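Local structure of galacto-N-biose/lacto-N-biose I transporter substrate-binding protein (Bifidobacterium longum, 2Z8F) at residues Ile36-Trp40 / Glu306-Phe311; Tyr100-Tyr104 / Pro301-Glu306; Asp198-Val202 / Gly407-Ser411; Val201-Glu205 / Phe392-Gln396. The protein binds galacto-N-biose, lacto-N-biose and the milk sugar lacto-N-tetraose, and probably delivers such sugars to an ABC transporter for uptake by the bacterium. All blocks are in the same frame, centred on the assembly; numbering follows the deposited sequence.

Interaction 1: Ile36-Trp40 / Glu306-Phe311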
loop_
_atom_site.group_PDB
_atom_site.type_symbol
_atom_site.label_atom_id
_atom_site.label_comp_id
_atom_site.label_asym_id
_atom_site.label_seq_id
_atom_site.Cartn_x
_atom_site.Cartn_y
_atom_site.Cartn_z
ATOM N N ILE A 36 -2.556 6.834 20.933
ATOM C CA ILE A 36 -3.920 6.997 20.426
ATOM C C ILE A 36 -4.893 6.136 21.271
ATOM O O ILE A 36 -5.912 6.627 21.824
ATOM C CB ILE A 36 -4.013 6.599 18.915
ATOM C CG1 ILE A 36 -3.020 7.407 18.059
ATOM C CG2 ILE A 36 -5.468 6.778 18.398
ATOM C CD1 ILE A 36 -2.787 6.807 16.631
ATOM N N VAL A 37 -4.561 4.851 21.402
ATOM C CA VAL A 37 -5.371 3.890 22.129
ATOM C C VAL A 37 -5.502 4.303 23.608
ATOM O O VAL A 37 -6.554 4.128 24.198
ATOM C CB VAL A 37 -4.829 2.446 21.959
ATOM C CG1 VAL A 37 -5.607 1.448 22.787
ATOM C CG2 VAL A 37 -4.941 2.051 20.469
ATOM N N ALA A 38 -4.455 4.899 24.188
ATOM C CA ALA A 38 -4.561 5.370 25.580
ATOM C C ALA A 38 -5.699 6.369 25.805
ATOM O O ALA A 38 -6.312 6.393 26.878
ATOM C CB ALA A 38 -3.243 5.959 26.062
ATOM N N LYS A 39 -5.964 7.197 24.802
ATOM C CA LYS A 39 -7.094 8.135 24.867
ATOM C C LYS A 39 -8.418 7.371 24.954
ATOM O O LYS A 39 -9.295 7.711 25.770
ATOM C CB LYS A 39 -7.093 9.033 23.630
ATOM C CG LYS A 39 -5.896 9.961 23.530
ATOM C CD LYS A 39 -5.988 10.860 22.264
ATOM C CE LYS A 39 -7.177 11.818 22.315
ATOM N NZ LYS A 39 -7.295 12.658 21.058
ATOM N N TRP A 40 -8.565 6.333 24.119
ATOM C CA TRP A 40 -9.747 5.470 24.193
ATOM C C TRP A 40 -9.878 4.827 25.579
ATOM O O TRP A 40 -10.928 4.901 26.209
ATOM C CB TRP A 40 -9.716 4.380 23.108
ATOM C CG TRP A 40 -10.810 3.405 23.296
ATOM C CD1 TRP A 40 -10.775 2.253 24.049
ATOM C CD2 TRP A 40 -12.133 3.482 22.752
ATOM N NE1 TRP A 40 -11.986 1.616 24.004
ATOM C CE2 TRP A 40 -12.839 2.352 23.210
ATOM C CE3 TRP A 40 -12.794 4.413 21.935
ATOM C CZ2 TRP A 40 -14.184 2.109 22.867
ATOM C CZ3 TRP A 40 -14.121 4.168 21.579
ATOM C CH2 TRP A 40 -14.811 3.030 22.061
ATOM N N GLU A 306 -16.801 -1.152 17.653
ATOM C CA GLU A 306 -17.043 0.140 18.290
ATOM C C GLU A 306 -15.727 0.926 18.446
ATOM O O GLU A 306 -15.596 2.089 18.036
ATOM C CB GLU A 306 -17.679 -0.096 19.661
ATOM C CG GLU A 306 -17.786 1.165 20.534
ATOM C CD GLU A 306 -18.830 2.188 20.080
ATOM O OE1 GLU A 306 -19.416 2.093 18.973
ATOM O OE2 GLU A 306 -19.042 3.135 20.867
ATOM N N PHE A 307 -14.748 0.255 19.044
ATOM C CA PHE A 307 -13.410 0.827 19.159
ATOM C C PHE A 307 -12.806 1.131 17.795
ATOM O O PHE A 307 -12.275 2.218 17.590
ATOM C CB PHE A 307 -12.457 -0.073 19.980
ATOM C CG PHE A 307 -11.001 0.180 19.656
ATOM C CD1 PHE A 307 -10.341 1.288 20.196
ATOM C CD2 PHE A 307 -10.292 -0.656 18.766
ATOM C CE1 PHE A 307 -9.012 1.583 19.875
ATOM C CE2 PHE A 307 -8.961 -0.375 18.447
ATOM C CZ PHE A 307 -8.310 0.764 18.998
ATOM N N LEU A 308 -12.912 0.179 16.856
ATOM C CA LEU A 308 -12.280 0.341 15.552
ATOM C C LEU A 308 -12.795 1.570 14.808
ATOM O O LEU A 308 -12.017 2.297 14.191
ATOM C CB LEU A 308 -12.494 -0.895 14.676
ATOM C CG LEU A 308 -11.735 -0.852 13.340
ATOM C CD1 LEU A 308 -10.204 -0.556 13.529
ATOM C CD2 LEU A 308 -11.962 -2.203 12.685
ATOM N N ASP A 309 -14.120 1.780 14.849
ATOM C CA ASP A 309 -14.688 2.952 14.239
ATOM C C ASP A 309 -14.100 4.225 14.837
ATOM O O ASP A 309 -13.792 5.166 14.116
ATOM C CB ASP A 309 -16.210 2.956 14.354
ATOM C CG ASP A 309 -16.804 4.260 13.937
ATOM O OD1 ASP A 309 -16.893 4.498 12.696
ATOM O OD2 ASP A 309 -17.165 5.071 14.826
ATOM N N TRP A 310 -13.946 4.258 16.163
ATOM C CA TRP A 310 -13.314 5.412 16.781
ATOM C C TRP A 310 -11.860 5.537 16.281
ATOM O O TRP A 310 -11.434 6.610 15.829
ATOM C CB TRP A 310 -13.358 5.313 18.326
ATOM C CG TRP A 310 -12.675 6.476 19.012
ATOM C CD1 TRP A 310 -13.223 7.697 19.349
ATOM C CD2 TRP A 310 -11.302 6.531 19.427
ATOM N NE1 TRP A 310 -12.266 8.502 19.946
ATOM C CE2 TRP A 310 -11.085 7.802 20.010
ATOM C CE3 TRP A 310 -10.233 5.620 19.365
ATOM C CZ2 TRP A 310 -9.833 8.189 20.531
ATOM C CZ3 TRP A 310 -9.007 6.006 19.865
ATOM C CH2 TRP A 310 -8.818 7.274 20.451
ATOM N N PHE A 311 -11.103 4.441 16.351
ATOM C CA PHE A 311 -9.684 4.500 16.004
ATOM C C PHE A 311 -9.497 4.968 14.567
ATOM O O PHE A 311 -8.676 5.843 14.291
ATOM C CB PHE A 311 -9.002 3.140 16.238
ATOM C CG PHE A 311 -7.515 3.178 16.047
ATOM C CD1 PHE A 311 -6.672 3.476 17.119
ATOM C CD2 PHE A 311 -6.954 2.907 14.805
ATOM C CE1 PHE A 311 -5.296 3.513 16.937
ATOM C CE2 PHE A 311 -5.604 2.950 14.594
ATOM C CZ PHE A 311 -4.744 3.235 15.676
#

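Interaction 2: Tyr100-Tyr104 / Pro301-Glu306. With ZN (zinc ion), chain E.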
loop_
_atom_site.group_PDB
_atom_site.type_symbol
_atom_site.label_atom_id
_atom_site.label_comp_id
_atom_site.label_asym_id
_atom_site.label_seq_id
_atom_site.Cartn_x
_atom_site.Cartn_y
_atom_site.Cartn_z
ATOM N N TYR A 100 -22.524 -5.060 12.403
ATOM C CA TYR A 100 -21.814 -3.965 13.076
ATOM C C TYR A 100 -21.236 -2.967 12.090
ATOM O O TYR A 100 -21.423 -1.771 12.251
ATOM C CB TYR A 100 -20.728 -4.502 14.018
ATOM C CG TYR A 100 -21.246 -5.577 14.941
ATOM C CD1 TYR A 100 -22.224 -5.288 15.893
ATOM C CD2 TYR A 100 -20.770 -6.889 14.859
ATOM C CE1 TYR A 100 -22.735 -6.265 16.725
ATOM C CE2 TYR A 100 -21.269 -7.882 15.690
ATOM C CZ TYR A 100 -22.239 -7.545 16.646
ATOM O OH TYR A 100 -22.721 -8.515 17.474
ATOM N N ALA A 101 -20.547 -3.460 11.053
ATOM C CA ALA A 101 -20.034 -2.594 9.985
ATOM C C ALA A 101 -21.090 -1.621 9.440
ATOM O O ALA A 101 -20.790 -0.459 9.222
ATOM C CB ALA A 101 -19.435 -3.429 8.834
ATOM N N GLU A 102 -22.314 -2.112 9.234
ATOM C CA GLU A 102 -23.425 -1.312 8.683
ATOM C C GLU A 102 -23.660 -0.028 9.471
ATOM O O GLU A 102 -24.017 1.003 8.898
ATOM C CB GLU A 102 -24.740 -2.107 8.701
ATOM C CG GLU A 102 -24.908 -3.172 7.632
ATOM C CD GLU A 102 -26.194 -4.007 7.837
ATOM O OE1 GLU A 102 -26.731 -4.063 8.980
ATOM O OE2 GLU A 102 -26.660 -4.628 6.855
ATOM N N GLN A 103 -23.453 -0.101 10.783
ATOM C CA GLN A 103 -23.690 1.046 11.647
ATOM C C GLN A 103 -22.649 2.143 11.459
ATOM O O GLN A 103 -22.949 3.307 11.715
ATOM C CB GLN A 103 -23.794 0.624 13.130
ATOM C CG GLN A 103 -24.974 -0.301 13.428
ATOM C CD GLN A 103 -26.266 0.203 12.816
ATOM O OE1 GLN A 103 -26.645 1.376 12.988
ATOM N NE2 GLN A 103 -26.945 -0.671 12.094
ATOM N N TYR A 104 -21.443 1.772 10.995
ATOM C CA TYR A 104 -20.317 2.717 10.821
ATOM C C TYR A 104 -20.008 3.085 9.374
ATOM O O TYR A 104 -19.163 3.939 9.095
ATOM C CB TYR A 104 -19.048 2.193 11.518
ATOM C CG TYR A 104 -19.313 1.802 12.948
ATOM C CD1 TYR A 104 -19.597 2.783 13.928
ATOM C CD2 TYR A 104 -19.304 0.462 13.332
ATOM C CE1 TYR A 104 -19.870 2.409 15.244
ATOM C CE2 TYR A 104 -19.558 0.088 14.649
ATOM C CZ TYR A 104 -19.846 1.074 15.591
ATOM O OH TYR A 104 -20.100 0.703 16.884
ATOM N N PRO A 301 -17.133 -9.081 18.956
ATOM C CA PRO A 301 -17.129 -8.333 17.698
ATOM C C PRO A 301 -17.778 -6.956 17.785
ATOM O O PRO A 301 -17.309 -6.036 17.127
ATOM C CB PRO A 301 -17.945 -9.217 16.749
ATOM C CG PRO A 301 -18.762 -10.101 17.634
ATOM C CD PRO A 301 -17.909 -10.330 18.857
ATOM N N LYS A 302 -18.846 -6.797 18.568
ATOM C CA LYS A 302 -19.484 -5.481 18.649
ATOM C C LYS A 302 -18.565 -4.417 19.221
ATOM O O LYS A 302 -18.452 -3.319 18.687
ATOM C CB LYS A 302 -20.766 -5.521 19.483
ATOM C CG LYS A 302 -21.496 -4.203 19.434
ATOM C CD LYS A 302 -22.884 -4.218 20.020
ATOM C CE LYS A 302 -23.516 -2.850 19.802
ATOM N NZ LYS A 302 -24.966 -2.757 20.218
ATOM N N GLU A 303 -17.928 -4.737 20.340
ATOM C CA GLU A 303 -17.053 -3.766 20.971
ATOM C C GLU A 303 -15.724 -3.593 20.223
ATOM O O GLU A 303 -15.171 -2.504 20.181
ATOM C CB GLU A 303 -16.829 -4.124 22.448
ATOM C CG GLU A 303 -18.105 -4.118 23.283
ATOM C CD GLU A 303 -18.887 -5.408 23.150
ATOM O OE1 GLU A 303 -18.258 -6.504 23.116
ATOM O OE2 GLU A 303 -20.153 -5.349 23.074
ATOM N N ALA A 304 -15.210 -4.663 19.623
ATOM C CA ALA A 304 -14.098 -4.521 18.718
ATOM C C ALA A 304 -14.387 -3.489 17.627
ATOM O O ALA A 304 -13.557 -2.628 17.334
ATOM C CB ALA A 304 -13.724 -5.876 18.105
ATOM N N MET A 305 -15.577 -3.575 17.030
ATOM C CA MET A 305 -15.945 -2.663 15.953
ATOM C C MET A 305 -16.250 -1.243 16.446
ATOM O O MET A 305 -15.943 -0.253 15.774
ATOM C CB MET A 305 -17.128 -3.247 15.180
ATOM C CG MET A 305 -16.728 -4.512 14.394
ATOM S SD MET A 305 -15.842 -4.082 12.883
ATOM C CE MET A 305 -17.194 -3.587 11.776
ATOM N N GLU A 306 -16.801 -1.152 17.653
ATOM C CA GLU A 306 -17.043 0.140 18.290
ATOM C C GLU A 306 -15.727 0.926 18.446
ATOM O O GLU A 306 -15.596 2.089 18.036
ATOM C CB GLU A 306 -17.679 -0.096 19.661
ATOM C CG GLU A 306 -17.786 1.165 20.534
ATOM C CD GLU A 306 -18.830 2.188 20.080
ATOM O OE1 GLU A 306 -19.416 2.093 18.973
ATOM O OE2 GLU A 306 -19.042 3.135 20.867
HETATM ZN ZN ZN E . -18.983 -8.130 23.797
HETATM O O HOH W 1 -20.371 -2.243 17.089
#

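Interaction 3: Asp198-Val202 / Gly407-Ser411. With NA (sodium ion), chain G.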
loop_
_atom_site.group_PDB
_atom_site.type_symbol
_atom_site.label_atom_id
_atom_site.label_comp_id
_atom_site.label_asym_id
_atom_site.label_seq_id
_atom_site.Cartn_x
_atom_site.Cartn_y
_atom_site.Cartn_z
ATOM N N ASP A 198 -18.748 -19.533 -12.081
ATOM C CA ASP A 198 -18.287 -20.733 -11.405
ATOM C C ASP A 198 -16.756 -20.820 -11.360
ATOM O O ASP A 198 -16.209 -21.781 -10.817
ATOM C CB ASP A 198 -18.908 -22.006 -12.031
ATOM C CG ASP A 198 -18.575 -22.194 -13.521
ATOM O OD1 ASP A 198 -18.785 -23.323 -14.037
ATOM O OD2 ASP A 198 -18.117 -21.250 -14.208
ATOM N N SER A 199 -16.086 -19.814 -11.921
ATOM C CA SER A 199 -14.634 -19.853 -12.104
ATOM C C SER A 199 -14.000 -18.459 -12.092
ATOM O O SER A 199 -14.631 -17.461 -12.418
ATOM C CB SER A 199 -14.291 -20.555 -13.427
ATOM O OG SER A 199 -14.681 -21.922 -13.398
ATOM N N TRP A 200 -12.740 -18.401 -11.669
ATOM C CA TRP A 200 -11.918 -17.227 -11.913
ATOM C C TRP A 200 -11.355 -17.198 -13.326
ATOM O O TRP A 200 -11.017 -18.248 -13.907
ATOM C CB TRP A 200 -10.734 -17.262 -10.953
ATOM C CG TRP A 200 -11.100 -16.932 -9.557
ATOM C CD1 TRP A 200 -11.499 -17.801 -8.586
ATOM C CD2 TRP A 200 -11.117 -15.623 -8.967
ATOM N NE1 TRP A 200 -11.753 -17.112 -7.415
ATOM C CE2 TRP A 200 -11.532 -15.777 -7.626
ATOM C CE3 TRP A 200 -10.813 -14.342 -9.442
ATOM C CZ2 TRP A 200 -11.669 -14.688 -6.751
ATOM C CZ3 TRP A 200 -10.945 -13.255 -8.576
ATOM C CH2 TRP A 200 -11.362 -13.440 -7.241
ATOM N N VAL A 201 -11.218 -15.989 -13.861
ATOM C CA VAL A 201 -10.466 -15.735 -15.088
ATOM C C VAL A 201 -9.295 -14.813 -14.750
ATOM O O VAL A 201 -9.484 -13.751 -14.148
ATOM C CB VAL A 201 -11.340 -15.101 -16.188
ATOM C CG1 VAL A 201 -10.522 -14.834 -17.455
ATOM C CG2 VAL A 201 -12.495 -16.031 -16.494
ATOM N N VAL A 202 -8.104 -15.244 -15.152
ATOM C CA VAL A 202 -6.856 -14.572 -14.795
ATOM C C VAL A 202 -6.209 -14.083 -16.078
ATOM O O VAL A 202 -6.060 -14.868 -17.039
ATOM C CB VAL A 202 -5.881 -15.561 -14.113
ATOM C CG1 VAL A 202 -4.519 -14.884 -13.801
ATOM C CG2 VAL A 202 -6.517 -16.151 -12.881
ATOM N N GLY A 407 -8.186 -24.881 -4.227
ATOM C CA GLY A 407 -9.333 -25.705 -4.594
ATOM C C GLY A 407 -10.367 -24.902 -5.351
ATOM O O GLY A 407 -11.527 -25.326 -5.466
ATOM N N LEU A 408 -9.946 -23.753 -5.880
ATOM C CA LEU A 408 -10.832 -22.883 -6.639
ATOM C C LEU A 408 -10.740 -23.162 -8.131
ATOM O O LEU A 408 -9.699 -23.554 -8.652
ATOM C CB LEU A 408 -10.542 -21.405 -6.331
ATOM C CG LEU A 408 -10.623 -21.003 -4.852
ATOM C CD1 LEU A 408 -9.961 -19.656 -4.616
ATOM C CD2 LEU A 408 -12.075 -20.992 -4.364
ATOM N N SER A 409 -11.851 -22.972 -8.823
ATOM C CA SER A 409 -11.899 -23.277 -10.231
ATOM C C SER A 409 -11.349 -22.111 -11.046
ATOM O O SER A 409 -11.615 -20.937 -10.744
ATOM C CB SER A 409 -13.344 -23.603 -10.635
ATOM O OG SER A 409 -13.467 -23.638 -12.040
ATOM N N VAL A 410 -10.572 -22.438 -12.073
ATOM C CA VAL A 410 -10.020 -21.437 -12.973
ATOM C C VAL A 410 -10.410 -21.779 -14.391
ATOM O O VAL A 410 -10.234 -22.925 -14.830
ATOM C CB VAL A 410 -8.473 -21.360 -12.901
ATOM C CG1 VAL A 410 -7.969 -20.228 -13.753
ATOM C CG2 VAL A 410 -8.006 -21.160 -11.469
ATOM N N SER A 411 -10.944 -20.795 -15.099
ATOM C CA SER A 411 -11.283 -20.978 -16.493
ATOM C C SER A 411 -10.052 -20.691 -17.341
ATOM O O SER A 411 -9.593 -19.548 -17.393
ATOM C CB SER A 411 -12.425 -20.050 -16.893
ATOM O OG SER A 411 -12.833 -20.336 -18.215
HETATM NA NA NA G . -17.496 -21.258 -16.344
HETATM O O HOH W 2 -18.748 -23.224 -16.884
HETATM O O HOH W 3 -15.905 -22.532 -15.799
HETATM O O HOH W 4 -7.783 -17.703 -16.599
HETATM O O HOH W 5 -16.894 -21.175 -18.347
HETATM O O HOH W 6 -19.251 -20.221 -16.926
HETATM O O HOH W 7 -16.425 -19.385 -15.864
#

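Interaction 4: Val201-Glu205 / Phe392-Gln396. With NA (sodium ion), chain H.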
loop_
_atom_site.group_PDB
_atom_site.type_symbol
_atom_site.label_atom_id
_atom_site.label_comp_id
_atom_site.label_asym_id
_atom_site.label_seq_id
_atom_site.Cartn_x
_atom_site.Cartn_y
_atom_site.Cartn_z
ATOM N N VAL A 201 -11.218 -15.989 -13.861
ATOM C CA VAL A 201 -10.466 -15.735 -15.088
ATOM C C VAL A 201 -9.295 -14.813 -14.750
ATOM O O VAL A 201 -9.484 -13.751 -14.148
ATOM C CB VAL A 201 -11.340 -15.101 -16.188
ATOM C CG1 VAL A 201 -10.522 -14.834 -17.455
ATOM C CG2 VAL A 201 -12.495 -16.031 -16.494
ATOM N N VAL A 202 -8.104 -15.244 -15.152
ATOM C CA VAL A 202 -6.856 -14.572 -14.795
ATOM C C VAL A 202 -6.209 -14.083 -16.078
ATOM O O VAL A 202 -6.060 -14.868 -17.039
ATOM C CB VAL A 202 -5.881 -15.561 -14.113
ATOM C CG1 VAL A 202 -4.519 -14.884 -13.801
ATOM C CG2 VAL A 202 -6.517 -16.151 -12.881
ATOM N N ASN A 203 -5.833 -12.806 -16.120
ATOM C CA ASN A 203 -4.927 -12.314 -17.150
ATOM C C ASN A 203 -4.074 -11.191 -16.584
ATOM O O ASN A 203 -4.533 -10.048 -16.476
ATOM C CB ASN A 203 -5.678 -11.830 -18.387
ATOM C CG ASN A 203 -4.743 -11.220 -19.431
ATOM O OD1 ASN A 203 -3.508 -11.453 -19.432
ATOM N ND2 ASN A 203 -5.328 -10.443 -20.347
ATOM N N THR A 204 -2.848 -11.545 -16.172
ATOM C CA THR A 204 -1.912 -10.568 -15.620
ATOM C C THR A 204 -1.039 -9.938 -16.681
ATOM O O THR A 204 -0.098 -9.194 -16.355
ATOM C CB THR A 204 -0.995 -11.238 -14.569
ATOM O OG1 THR A 204 -0.172 -12.215 -15.223
ATOM C CG2 THR A 204 -1.814 -11.916 -13.526
ATOM N N GLU A 205 -1.347 -10.228 -17.962
ATOM C CA GLU A 205 -0.573 -9.737 -19.096
ATOM C C GLU A 205 -1.421 -8.794 -19.923
ATOM O O GLU A 205 -1.607 -8.967 -21.125
ATOM C CB GLU A 205 -0.054 -10.915 -19.917
ATOM C CG GLU A 205 1.006 -11.673 -19.115
ATOM C CD GLU A 205 1.522 -12.895 -19.806
ATOM O OE1 GLU A 205 0.805 -13.916 -19.761
ATOM O OE2 GLU A 205 2.653 -12.832 -20.343
ATOM N N PHE A 392 5.351 -10.469 -15.225
ATOM C CA PHE A 392 3.928 -10.629 -15.505
ATOM C C PHE A 392 3.529 -11.970 -16.073
ATOM O O PHE A 392 2.476 -12.494 -15.740
ATOM C CB PHE A 392 3.468 -9.509 -16.437
ATOM C CG PHE A 392 3.713 -8.139 -15.856
ATOM C CD1 PHE A 392 2.910 -7.669 -14.804
ATOM C CD2 PHE A 392 4.759 -7.345 -16.330
ATOM C CE1 PHE A 392 3.159 -6.384 -14.227
ATOM C CE2 PHE A 392 4.986 -6.064 -15.771
ATOM C CZ PHE A 392 4.185 -5.615 -14.713
ATOM N N SER A 393 4.412 -12.567 -16.876
ATOM C CA SER A 393 4.148 -13.929 -17.330
ATOM C C SER A 393 4.255 -14.912 -16.166
ATOM O O SER A 393 3.446 -15.825 -16.046
ATOM C CB SER A 393 5.053 -14.313 -18.506
ATOM O OG SER A 393 6.407 -14.213 -18.162
ATOM N N ASP A 394 5.215 -14.704 -15.269
ATOM C CA ASP A 394 5.251 -15.537 -14.079
ATOM C C ASP A 394 4.075 -15.332 -13.130
ATOM O O ASP A 394 3.554 -16.297 -12.559
ATOM C CB ASP A 394 6.548 -15.299 -13.307
ATOM C CG ASP A 394 7.780 -15.820 -14.034
ATOM O OD1 ASP A 394 7.677 -16.352 -15.169
ATOM O OD2 ASP A 394 8.911 -15.723 -13.462
ATOM N N ALA A 395 3.669 -14.071 -12.948
ATOM C CA ALA A 395 2.485 -13.783 -12.166
ATOM C C ALA A 395 1.258 -14.560 -12.708
ATOM O O ALA A 395 0.444 -15.059 -11.935
ATOM C CB ALA A 395 2.210 -12.269 -12.131
ATOM N N GLN A 396 1.124 -14.614 -14.034
ATOM C CA GLN A 396 -0.006 -15.336 -14.642
ATOM C C GLN A 396 -0.052 -16.794 -14.179
ATOM O O GLN A 396 -1.071 -17.285 -13.673
ATOM C CB GLN A 396 0.082 -15.266 -16.172
ATOM C CG GLN A 396 -0.972 -16.121 -16.894
ATOM C CD GLN A 396 -2.365 -15.559 -16.807
ATOM O OE1 GLN A 396 -2.561 -14.359 -16.583
ATOM N NE2 GLN A 396 -3.358 -16.427 -16.959
HETATM NA NA NA H . 10.045 -16.587 -15.130
HETATM O O HOH W 8 10.425 -14.950 -15.843
HETATM O O HOH W 9 11.742 -16.471 -14.223
#

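Interaction 1: Ile36-Trp40 / Glu306-Phe311
Trp-40, Phe-307 and Trp-310 form an aromatic cluster where helices 33-43 and 301-311 face each other, the short segments 10.9 Å apart at their axes and running at 128° to one another. The ring contacts are of two kinds. Phe-307 turns its edge to the face of the Trp-40 indole in a T-shaped pair, with CD1 of Phe-307 3.8 Å from CG of Trp-40 and the planes 76° apart. Trp-310 meets Trp-40 obliquely, and CE3 of Trp-40 lies over the outer part of one Trp-310 face. CH-pi contacts complete the cluster: CA of Phe-307 sits 4.0 Å above the centroid of the six-membered ring of Trp-40, and CB of Trp-40 stands over the six-membered ring of Trp-310. The Trp-40 ring reaches these partners because its CG is anti to the backbone N (chi1 172°). Aliphatic packing continues the contact toward Ile-36, whose CG2 touches CE1 of Phe-311 at 3.6 Å. CG2 of Val-37 bridges the two phenylalanines, 3.9 Å from CZ of Phe-307 and 3.8 Å from CE1 of Phe-311. The edge of the Trp-310 ring also approaches the backbone, CH2 lying 3.3 Å from O of Ile-36. Strand 47-53 packs through Val-49 against Val-37, Trp-40 and Phe-307. With no hydrogen bond between the segments, these helices of a lobe of the periplasmic-binding-protein fold are joined by ring edges, ring faces and methyl groups, and the indole N-H of Trp-40 is satisfied by the carbonyl of Ile-47.

Interaction 2: Tyr100-Tyr104 / Pro301-Glu306
Tyr-100 and Tyr-104 share a first torsion, CG anti to the carbonyl carbon (chi1 -50° and -51°), and both rings lean from helix 98-104 toward helix 301-311. Tyr-100 lays one ring face over the first turn of that helix, with CA of Lys-302 above the ring centre. Its CE1 is 3.5 Å from CB of Lys-302, and CE2 is 3.7 Å from CB of Pro-301. Replacing Tyr-100 by an alanine would probably leave Pro-301 and the aliphatic start of Lys-302 without the ring that covers them, opening a gap between helix 98-104 and the start of helix 301-311. Met-305, bent at chi2 and chi3, brings its CE methyl against Ala-101, 3.4 Å from N of Ala-101 and 3.7 Å from CB of the same residue. Both segments belong to the lobe built around the six-stranded mixed sheet of this solute-binding fold; they run at 24° to one another, and their inner side chains rest on strand 121-126 through contacts of Ala-101 with Ala-122 and Met-305 with Leu-125. Farther along, the hydroxyl of Tyr-104 donates to OE1 of Glu-306 at 2.6 Å, meeting that oxygen nearly along its C-O bond. One water donates to OH of Tyr-104 at 3.0 Å and to O of Lys-302 at 2.7 Å; the phenol oxygen thus gives one bond and receives another, both leading to helix 301-311. Glu-303 takes no part in the packing; its OE1 binds a zinc ion at 1.9 Å, a site completed within the chain by Asp-12 and His-300.

Interaction 3: Asp198-Val202 / Gly407-Ser411
Trp-200 and Val-410 form a single beta bridge, in which the C-terminal tail pairs with strand 199-202. Two backbone hydrogen bonds make it: N of Trp-200 donates to O of Ser-409 at 2.9 Å, and N of Ser-411 donates to O of Trp-200 at 2.8 Å. The second is the straighter approach to its carbonyl, 165° at the oxygen against 146°. Among the side chains, the hydroxyls of Ser-199 and Ser-409 are hydrogen-bonded, their OG atoms 2.5 Å apart. With chi1 at 168°, the Ser-409 hydroxyl points opposite its amide nitrogen, which carries it across to Ser-199. Water links the backbones once more, accepting from N of Val-202 and donating to O of Ser-411. Apolar contact is slight: CB of Leu-408 is 4.4 Å from CD1 of Trp-200, and CG1 of Val-410 is 4.4 Å from CG2 of Val-202. Leu-403 of helix 389-405 packs on Trp-200, Val-202 and Val-410. Beside the pairing, OD2 of Asp-198 binds a sodium ion at 2.2 Å together with five waters; one of these also bonds to OG of Ser-199. Gly-407, just after helix 389-405, has the positive phi of a Schellman motif, where the chain leaves the helix for the tail. The pairing widens the small hairpin 193-196/199-202 by one bridge, and its mainly polar, backbone-borne character implies that the tail is held at the surface more by hydrogen bonds than by apolar burial.

Interaction 4: Val201-Glu205 / Phe392-Gln396
Val-202 offers both its backbone and its side chain to Gln-396: its O accepts from NE2 of Gln-396 at 3.1 Å, while its CG1 lies 3.4 Å from OE1 of the same amide. The donor stands well above the Val-202 carbonyl plane, although the acceptor oxygen lies in the plane of the Gln-396 amide. Next, Asn-203 sets off away from the helix at CB and closes an Asx turn, OD1 accepting from N of Glu-205 at 2.9 Å; its CA approaches OE1 of Gln-396. Thr-204 donates its backbone N to OE1 of Gln-396 at 2.9 Å, nearly in line with the side-chain carbonyl (176°). One amide of helix 389-405 thereby grips the chain at two backbone points as it leaves strand 199-202, in the short connection to helix 207-221. A bend at chi2 (72°) turns the Gln-396 amide to face this backbone. Replacing Gln-396 by a leucine is likely to leave O of Val-202 and N of Thr-204 without these partners and let the turn shift against the helix. The hydroxyl of Thr-204, set between its backbone N and carbonyl carbon (chi1 65°), donates to O of Phe-392 at 2.7 Å; that oxygen also accepts the helical bond from N of Gln-396. Glu-205 then reaches across to Ser-393, its OE2 lying 3.4 Å from CB of Ser-393. Facing away from the turn, Asp-394 binds a sodium ion through both carboxylate oxygens, with OD2 also held by Thr-377.

Overall arrangement
From the N terminus, helix 33-43 comes first and meets helix 301-311 in interaction 1, closing a loop of 265 residues. Within that loop lies interaction 2, where helix 98-104 packs on the start of the same helix 301-311, closing 196 residues; Glu-306 belongs to both, and the two contacts touch. Helix 301-311 thus binds two earlier helices into one lobe. Strand 199-202 opens interactions 3 and 4, which share Val-201 and Val-202: interaction 4 closes 186 residues at helix 389-405, interaction 3 closes 204 at the C-terminal tail. Their loops cross those of interactions 1 and 2. The centres of interactions 1 and 4 lie about 40 Å apart, on opposite sides of the chain's centre.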